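Local coordinates for protein delta toxin (Clostridium perfringens, PDB 2YGT) that is a haemolytic toxin that probably oligomerises on host-cell membranes and inserts a beta-barrel pore, as in relatives of the leukocidin and haemolysin fold, at residues T63-K68 with S242-S247; S34-T39 with V277-D282; N100-S105 with T167-S172. All coordinates share one frame; numbering follows the deposited sequence.

Contact 1: residues T63-K68 with S242-S247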
loop_
_atom_site.group_PDB
_atom_site.type_symbol
_atom_site.label_atom_id
_atom_site.label_comp_id
_atom_site.label_asym_id
_atom_site.label_seq_id
_atom_site.Cartn_x
_atom_site.Cartn_y
_atom_site.Cartn_z
ATOM N N THR A 63 5.971 9.971 -15.793
ATOM C CA THR A 63 6.683 9.719 -14.546
ATOM C C THR A 63 6.057 8.557 -13.781
ATOM O O THR A 63 4.865 8.570 -13.476
ATOM C CB THR A 63 6.714 10.962 -13.643
ATOM O OG1 THR A 63 7.350 12.042 -14.337
ATOM C CG2 THR A 63 7.488 10.666 -12.370
ATOM N N ILE A 64 6.871 7.553 -13.480
ATOM C CA ILE A 64 6.411 6.397 -12.727
ATOM C C ILE A 64 6.716 6.602 -11.250
ATOM O O ILE A 64 7.842 6.934 -10.885
ATOM C CB ILE A 64 7.091 5.107 -13.213
ATOM C CG1 ILE A 64 6.866 4.923 -14.713
ATOM C CG2 ILE A 64 6.562 3.907 -12.446
ATOM C CD1 ILE A 64 7.677 3.795 -15.323
ATOM N N ILE A 65 5.711 6.413 -10.402
ATOM C CA ILE A 65 5.889 6.613 -8.966
ATOM C C ILE A 65 5.653 5.343 -8.152
ATOM O O ILE A 65 4.574 4.752 -8.191
ATOM C CB ILE A 65 4.983 7.737 -8.438
ATOM C CG1 ILE A 65 5.309 9.050 -9.156
ATOM C CG2 ILE A 65 5.141 7.888 -6.929
ATOM C CD1 ILE A 65 4.355 10.170 -8.836
ATOM N N SER A 66 6.680 4.933 -7.418
ATOM C CA SER A 66 6.574 3.799 -6.515
ATOM C C SER A 66 6.357 4.293 -5.087
ATOM O O SER A 66 7.153 5.066 -4.557
ATOM C CB SER A 66 7.828 2.924 -6.593
ATOM O OG SER A 66 7.824 1.934 -5.579
ATOM N N LEU A 67 5.268 3.843 -4.479
ATOM C CA LEU A 67 4.921 4.221 -3.118
ATOM C C LEU A 67 5.252 3.088 -2.148
ATOM O O LEU A 67 4.701 1.991 -2.254
ATOM C CB LEU A 67 3.432 4.568 -3.055
ATOM C CG LEU A 67 2.785 5.072 -1.769
ATOM C CD1 LEU A 67 1.476 5.770 -2.103
ATOM C CD2 LEU A 67 2.549 3.936 -0.787
ATOM N N LYS A 68 6.158 3.352 -1.212
ATOM C CA LYS A 68 6.501 2.377 -0.175
ATOM C C LYS A 68 6.260 2.979 1.204
ATOM O O LYS A 68 6.705 4.088 1.490
ATOM C CB LYS A 68 7.960 1.932 -0.293
ATOM C CG LYS A 68 8.252 1.070 -1.507
ATOM N N SER A 242 3.891 19.768 -10.674
ATOM C CA SER A 242 2.565 19.267 -10.325
ATOM C C SER A 242 2.575 18.762 -8.883
ATOM O O SER A 242 3.636 18.631 -8.272
ATOM C CB SER A 242 2.133 18.155 -11.287
ATOM O OG SER A 242 2.907 16.981 -11.101
ATOM N N GLN A 243 1.397 18.487 -8.335
ATOM C CA GLN A 243 1.303 18.075 -6.939
ATOM C C GLN A 243 0.524 16.779 -6.758
ATOM O O GLN A 243 -0.419 16.496 -7.500
ATOM C CB GLN A 243 0.667 19.175 -6.081
ATOM C CG GLN A 243 1.607 20.313 -5.705
ATOM C CD GLN A 243 1.823 21.297 -6.839
ATOM O OE1 GLN A 243 0.952 21.486 -7.689
ATOM N NE2 GLN A 243 2.987 21.932 -6.854
ATOM N N ILE A 244 0.936 15.999 -5.763
ATOM C CA ILE A 244 0.211 14.809 -5.346
ATOM C C ILE A 244 0.040 14.801 -3.829
ATOM O O ILE A 244 0.811 15.431 -3.104
ATOM C CB ILE A 244 0.946 13.522 -5.763
ATOM C CG1 ILE A 244 2.234 13.356 -4.953
ATOM C CG2 ILE A 244 1.238 13.537 -7.252
ATOM C CD1 ILE A 244 2.915 12.022 -5.161
ATOM N N GLU A 245 -0.982 14.096 -3.357
ATOM C CA GLU A 245 -1.191 13.916 -1.926
ATOM C C GLU A 245 -1.273 12.435 -1.621
ATOM O O GLU A 245 -1.989 11.697 -2.295
ATOM C CB GLU A 245 -2.494 14.569 -1.469
ATOM C CG GLU A 245 -2.524 16.076 -1.541
ATOM C CD GLU A 245 -3.851 16.629 -1.066
ATOM O OE1 GLU A 245 -4.258 16.315 0.073
ATOM O OE2 GLU A 245 -4.494 17.369 -1.837
ATOM N N ILE A 246 -0.547 11.996 -0.603
ATOM C CA ILE A 246 -0.651 10.614 -0.169
ATOM C C ILE A 246 -1.256 10.540 1.224
ATOM O O ILE A 246 -0.780 11.190 2.155
ATOM C CB ILE A 246 0.709 9.909 -0.198
ATOM C CG1 ILE A 246 1.236 9.866 -1.634
ATOM C CG2 ILE A 246 0.590 8.506 0.376
ATOM C CD1 ILE A 246 2.510 9.081 -1.790
ATOM N N SER A 247 -2.320 9.756 1.355
ATOM C CA SER A 247 -2.995 9.596 2.635
ATOM C C SER A 247 -2.838 8.175 3.159
ATOM O O SER A 247 -3.060 7.208 2.432
ATOM C CB SER A 247 -4.482 9.939 2.509
ATOM O OG SER A 247 -4.670 11.257 2.031
#

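Contact 2: residues S34-T39 with V277-D282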
loop_
_atom_site.group_PDB
_atom_site.type_symbol
_atom_site.label_atom_id
_atom_site.label_comp_id
_atom_site.label_asym_id
_atom_site.label_seq_id
_atom_site.Cartn_x
_atom_site.Cartn_y
_atom_site.Cartn_z
ATOM N N SER A 34 14.253 9.892 -8.409
ATOM C CA SER A 34 14.190 10.792 -7.266
ATOM C C SER A 34 13.475 10.105 -6.106
ATOM O O SER A 34 12.422 9.493 -6.288
ATOM C CB SER A 34 13.483 12.095 -7.648
ATOM O OG SER A 34 13.581 13.052 -6.614
ATOM N N THR A 35 14.059 10.198 -4.915
ATOM C CA THR A 35 13.490 9.561 -3.733
ATOM C C THR A 35 13.322 10.535 -2.572
ATOM O O THR A 35 14.242 11.277 -2.229
ATOM C CB THR A 35 14.351 8.379 -3.246
ATOM O OG1 THR A 35 14.343 7.341 -4.230
ATOM C CG2 THR A 35 13.801 7.824 -1.947
ATOM N N ASP A 36 12.141 10.522 -1.968
ATOM C CA ASP A 36 11.901 11.314 -0.772
ATOM C C ASP A 36 11.178 10.499 0.294
ATOM O O ASP A 36 10.383 9.615 -0.021
ATOM C CB ASP A 36 11.113 12.580 -1.108
ATOM C CG ASP A 36 11.340 13.672 -0.099
ATOM O OD1 ASP A 36 12.280 13.520 0.711
ATOM O OD2 ASP A 36 10.591 14.672 -0.112
ATOM N N SER A 37 11.468 10.800 1.557
ATOM C CA SER A 37 10.853 10.095 2.674
ATOM C C SER A 37 10.215 11.063 3.661
ATOM O O SER A 37 10.752 12.138 3.929
ATOM C CB SER A 37 11.883 9.220 3.397
ATOM O OG SER A 37 12.148 8.031 2.674
ATOM N N ALA A 38 9.066 10.672 4.199
ATOM C CA ALA A 38 8.368 11.482 5.185
ATOM C C ALA A 38 7.820 10.624 6.321
ATOM O O ALA A 38 7.392 9.488 6.110
ATOM C CB ALA A 38 7.251 12.280 4.528
ATOM N N THR A 39 7.851 11.171 7.530
ATOM C CA THR A 39 7.295 10.493 8.692
ATOM C C THR A 39 6.095 11.273 9.217
ATOM O O THR A 39 6.140 12.497 9.323
ATOM C CB THR A 39 8.342 10.330 9.811
ATOM O OG1 THR A 39 9.454 9.568 9.324
ATOM C CG2 THR A 39 7.735 9.613 11.006
ATOM N N VAL A 277 0.233 13.466 3.433
ATOM C CA VAL A 277 1.503 14.106 3.112
ATOM C C VAL A 277 1.483 14.630 1.681
ATOM O O VAL A 277 1.064 13.928 0.763
ATOM C CB VAL A 277 2.682 13.133 3.282
ATOM C CG1 VAL A 277 3.986 13.805 2.904
ATOM C CG2 VAL A 277 2.744 12.633 4.713
ATOM N N LYS A 278 1.933 15.866 1.491
ATOM C CA LYS A 278 1.946 16.467 0.160
ATOM C C LYS A 278 3.328 16.414 -0.489
ATOM O O LYS A 278 4.344 16.638 0.168
ATOM C CB LYS A 278 1.448 17.913 0.215
ATOM C CG LYS A 278 -0.028 18.055 0.542
ATOM C CD LYS A 278 -0.504 19.478 0.293
ATOM N N PHE A 279 3.358 16.115 -1.784
ATOM C CA PHE A 279 4.609 16.073 -2.533
ATOM C C PHE A 279 4.500 16.895 -3.808
ATOM O O PHE A 279 3.473 16.865 -4.483
ATOM C CB PHE A 279 4.978 14.630 -2.892
ATOM C CG PHE A 279 5.484 13.825 -1.733
ATOM C CD1 PHE A 279 6.778 13.995 -1.268
ATOM C CD2 PHE A 279 4.673 12.888 -1.115
ATOM C CE1 PHE A 279 7.249 13.252 -0.204
ATOM C CE2 PHE A 279 5.141 12.142 -0.052
ATOM C CZ PHE A 279 6.429 12.325 0.404
ATOM N N GLU A 280 5.555 17.635 -4.133
ATOM C CA GLU A 280 5.604 18.363 -5.393
ATOM C C GLU A 280 6.542 17.669 -6.367
ATOM O O GLU A 280 7.645 17.261 -5.997
ATOM C CB GLU A 280 6.046 19.815 -5.195
ATOM C CG GLU A 280 6.003 20.626 -6.491
ATOM C CD GLU A 280 6.375 22.088 -6.304
ATOM O OE1 GLU A 280 7.583 22.397 -6.221
ATOM O OE2 GLU A 280 5.456 22.932 -6.243
ATOM N N LEU A 281 6.086 17.533 -7.608
ATOM C CA LEU A 281 6.916 17.007 -8.681
ATOM C C LEU A 281 7.455 18.141 -9.545
ATOM O O LEU A 281 6.693 18.937 -10.095
ATOM C CB LEU A 281 6.130 16.024 -9.553
ATOM C CG LEU A 281 5.973 14.585 -9.061
ATOM C CD1 LEU A 281 5.031 14.514 -7.872
ATOM C CD2 LEU A 281 5.469 13.703 -10.188
ATOM N N ASP A 282 8.774 18.217 -9.647
ATOM C CA ASP A 282 9.401 19.137 -10.578
ATOM C C ASP A 282 9.824 18.342 -11.811
ATOM O O ASP A 282 10.806 17.601 -11.778
ATOM C CB ASP A 282 10.597 19.835 -9.926
ATOM C CG ASP A 282 11.071 21.037 -10.716
ATOM O OD1 ASP A 282 11.116 20.951 -11.962
ATOM O OD2 ASP A 282 11.399 22.069 -10.093
#

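Contact 3: residues N100-S105 with T167-S172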
loop_
_atom_site.group_PDB
_atom_site.type_symbol
_atom_site.label_atom_id
_atom_site.label_comp_id
_atom_site.label_asym_id
_atom_site.label_seq_id
_atom_site.Cartn_x
_atom_site.Cartn_y
_atom_site.Cartn_z
ATOM N N ASN A 100 -3.252 16.232 -7.728
ATOM C CA ASN A 100 -3.862 17.547 -7.543
ATOM C C ASN A 100 -3.759 18.480 -8.748
ATOM O O ASN A 100 -4.040 19.671 -8.632
ATOM C CB ASN A 100 -3.241 18.250 -6.337
ATOM C CG ASN A 100 -3.547 17.550 -5.028
ATOM O OD1 ASN A 100 -2.722 17.538 -4.116
ATOM N ND2 ASN A 100 -4.737 16.963 -4.929
ATOM N N SER A 101 -3.361 17.954 -9.902
ATOM C CA SER A 101 -3.049 18.819 -11.035
ATOM C C SER A 101 -3.750 18.443 -12.338
ATOM O O SER A 101 -3.228 18.703 -13.420
ATOM C CB SER A 101 -1.533 18.877 -11.249
ATOM O OG SER A 101 -0.867 19.295 -10.069
ATOM N N LEU A 102 -4.928 17.841 -12.237
ATOM C CA LEU A 102 -5.713 17.528 -13.426
ATOM C C LEU A 102 -6.123 18.799 -14.179
ATOM O O LEU A 102 -6.397 18.761 -15.379
ATOM C CB LEU A 102 -6.948 16.704 -13.061
ATOM C CG LEU A 102 -7.741 16.144 -14.244
ATOM C CD1 LEU A 102 -6.841 15.301 -15.136
ATOM C CD2 LEU A 102 -8.941 15.340 -13.764
ATOM N N ASP A 103 -6.167 19.921 -13.466
ATOM C CA ASP A 103 -6.463 21.212 -14.083
ATOM C C ASP A 103 -5.376 21.587 -15.083
ATOM O O ASP A 103 -5.638 22.269 -16.072
ATOM C CB ASP A 103 -6.600 22.303 -13.020
ATOM C CG ASP A 103 -7.911 22.217 -12.267
ATOM O OD1 ASP A 103 -8.860 21.597 -12.795
ATOM O OD2 ASP A 103 -7.998 22.773 -11.150
ATOM N N SER A 104 -4.155 21.137 -14.814
ATOM C CA SER A 104 -3.037 21.351 -15.725
ATOM C C SER A 104 -2.871 20.144 -16.640
ATOM O O SER A 104 -1.819 19.953 -17.251
ATOM C CB SER A 104 -1.747 21.599 -14.943
ATOM O OG SER A 104 -1.884 22.708 -14.074
ATOM N N SER A 105 -3.923 19.336 -16.722
ATOM C CA SER A 105 -3.936 18.120 -17.531
ATOM C C SER A 105 -2.790 17.146 -17.213
ATOM O O SER A 105 -2.285 16.451 -18.097
ATOM C CB SER A 105 -3.994 18.449 -19.026
ATOM O OG SER A 105 -2.961 19.332 -19.403
ATOM N N THR A 167 -8.812 6.513 -10.975
ATOM C CA THR A 167 -9.097 7.549 -11.963
ATOM C C THR A 167 -7.870 8.407 -12.243
ATOM O O THR A 167 -6.798 8.182 -11.681
ATOM C CB THR A 167 -10.243 8.481 -11.509
ATOM O OG1 THR A 167 -9.746 9.416 -10.541
ATOM C CG2 THR A 167 -11.391 7.682 -10.908
ATOM N N ASN A 168 -8.037 9.393 -13.118
ATOM C CA ASN A 168 -6.977 10.343 -13.417
ATOM C C ASN A 168 -6.606 11.172 -12.195
ATOM O O ASN A 168 -5.502 11.709 -12.109
ATOM C CB ASN A 168 -7.402 11.274 -14.550
ATOM C CG ASN A 168 -7.401 10.587 -15.898
ATOM O OD1 ASN A 168 -6.663 9.624 -16.116
ATOM N ND2 ASN A 168 -8.223 11.082 -16.813
ATOM N N SER A 169 -7.535 11.263 -11.247
ATOM C CA SER A 169 -7.359 12.123 -10.083
ATOM C C SER A 169 -6.900 11.378 -8.833
ATOM O O SER A 169 -6.290 11.976 -7.945
ATOM C CB SER A 169 -8.656 12.876 -9.783
ATOM O OG SER A 169 -9.087 13.610 -10.914
ATOM N N ILE A 170 -7.193 10.083 -8.752
ATOM C CA ILE A 170 -6.873 9.334 -7.541
ATOM C C ILE A 170 -6.777 7.822 -7.733
ATOM O O ILE A 170 -7.561 7.215 -8.464
ATOM C CB ILE A 170 -7.887 9.635 -6.410
ATOM C CG1 ILE A 170 -7.463 8.956 -5.108
ATOM C CG2 ILE A 170 -9.283 9.183 -6.804
ATOM C CD1 ILE A 170 -8.307 9.352 -3.914
ATOM N N ALA A 171 -5.792 7.226 -7.070
ATOM C CA ALA A 171 -5.694 5.779 -6.958
ATOM C C ALA A 171 -5.746 5.417 -5.480
ATOM O O ALA A 171 -4.973 5.949 -4.685
ATOM C CB ALA A 171 -4.403 5.286 -7.586
ATOM N N SER A 172 -6.660 4.520 -5.118
ATOM C CA SER A 172 -6.889 4.169 -3.722
ATOM C C SER A 172 -6.886 2.660 -3.496
ATOM O O SER A 172 -7.424 1.905 -4.306
ATOM C CB SER A 172 -8.226 4.738 -3.258
ATOM O OG SER A 172 -8.340 6.094 -3.622
#

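Contact 1: residues T63-K68 with S242-S247
I244 is the first residue of 242-247 to meet 63-68: its CD1 methyl comes to 4.4 Å from CD1 of I65, a loose apolar touch. The I244 chain is extended beyond CG1 (chi2 172°), which carries the terminal methyl away from its own backbone. L233, on strand 224-235, and F279, on strand 263-282, also touch the I244 side chain. E245 takes the other side of the strand, where its side chain lies on T276 and K278, so the inward and outward positions alternate as in a regular strand. The backbones stay well apart, with CA of I65 10.6 Å from CA of I244 and CA of L67 9.0 Å from CA of I246. Such spacing, bridged by side chains alone, is that of two layers in a beta sandwich: strand 61-72 belongs to one sheet and strand 241-259 to the other. I246 makes the closer meeting, tip to tip with L67. Its CD1 is 3.5 Å from L67 CD1 and 4.0 Å from L67 CG, while the second branch, CG2, lies 3.8 Å from the same L67 CD1. One leucine methyl is thus met by both arms of the isoleucine. L67 presents it by turning CG anti to the backbone N (chi1 -177°). S247 faces outward again, its OG hydrogen-bonded to T276 OG1.

Contact 2: residues S34-T39 with V277-D282
The OD2 oxygen of D36 accepts a hydrogen bond from the backbone N of Q290, on strand 287-291, and at the same time rests against F279, 3.6 Å from ring atom CE1. It approaches at the ring's edge, in the ring plane, where the partly positive C-H groups face the carboxylate; the contact is therefore probably mildly favourable electrostatically. The carboxylate and ring planes are 74° apart, so the two groups are not stacked. The CB of D36 also touches the ring, 4.0 Å from F279 CE1. The other oxygen, OD1, turns back to its own strand and takes a weak bond from S37 N at 3.0 Å. A bound imidazole, probably from the crystallisation liquor, has its nearest atom about 3 Å from the D36 side chain.

Two residues on, the contact is apolar. A38 CB sits 4.0 Å from CG1 of V277 and 4.2 Å from CZ of F279, a single methyl serving two partners. V277 offers CG1 because a chi1 of 178° sets that branch opposite the backbone N, leaving CG2 beside the N. Q290 touches A38, V277 and F279, and V48 also touches the F279 ring.

The segment axes pass 9.1 Å apart and run nearly antiparallel, at 161°. That separation is too wide for direct strand pairing, and the side chains that span it join strand 27-39 of one sheet to strand 263-282 of the other, the face-to-face layering of the beta sandwich in the leukocidin and haemolysin fold.

Contact 3: residues N100-S105 with T167-S172
Van der Waals contact alone joins the two segments, and L102 supplies every close touch from the first. Its two methyls divide the work: CD1 lies 4.1 Å from CB of N168, and CD2 lies 3.3 Å from OG of S169. A chi1 of -172° swings CG away from the backbone N, and the leucine fork reaches over from the 3-10 turn 102-103 to slant across N168. K107, on strand 107-112, touches both L102 and N168.

Hydrogen bonds shape each segment. OG1 of T167 accepts from S169 N at 3.0 Å (150° at the hydrogen) and from I170 N at 3.2 Å (140°), an ST turn and ST motif. T167 N bonds back to I170 O at 2.9 Å, closing the beta-hairpin turn between strands 159-166 and 170-177; L102, in the loop after strand 84-99, packs against this turn. In the other segment, S104 N reaches S101 O at 3.0 Å. N99 ties in the hairpin turn through a bond from its ND2 to N168 O.

Burial is small, 120 Å² over both sides, and L102 is exposed. The chemistry therefore implies a modest surface contact between two turns held by polar bonds of their own and by bonds to N99, while only apolar and van der Waals touches join them.

In the fold
Contacts 1 and 2 both span the space between the two sheets, their centres about 7 Å apart. In one sheet, V277 N lies 2.8 Å from I246 O, a probable hydrogen bond between the neighbouring strands 241-259 and 263-282 that carry them. Contact 3 sits at the protein surface, about 11 Å centre to centre from contact 1 and about 17 Å from contact 2. Its link to contact 1 is largely polar: N100 N is 2.9 Å from Q243 O. A bound zinc ion lies about 6 Å from the D36 side chain. The I65 side chain is about 11 Å from that of zinc ligand H286; that of N168 is about 8 Å from D166, which with D110 binds a second zinc in a structure of this protein.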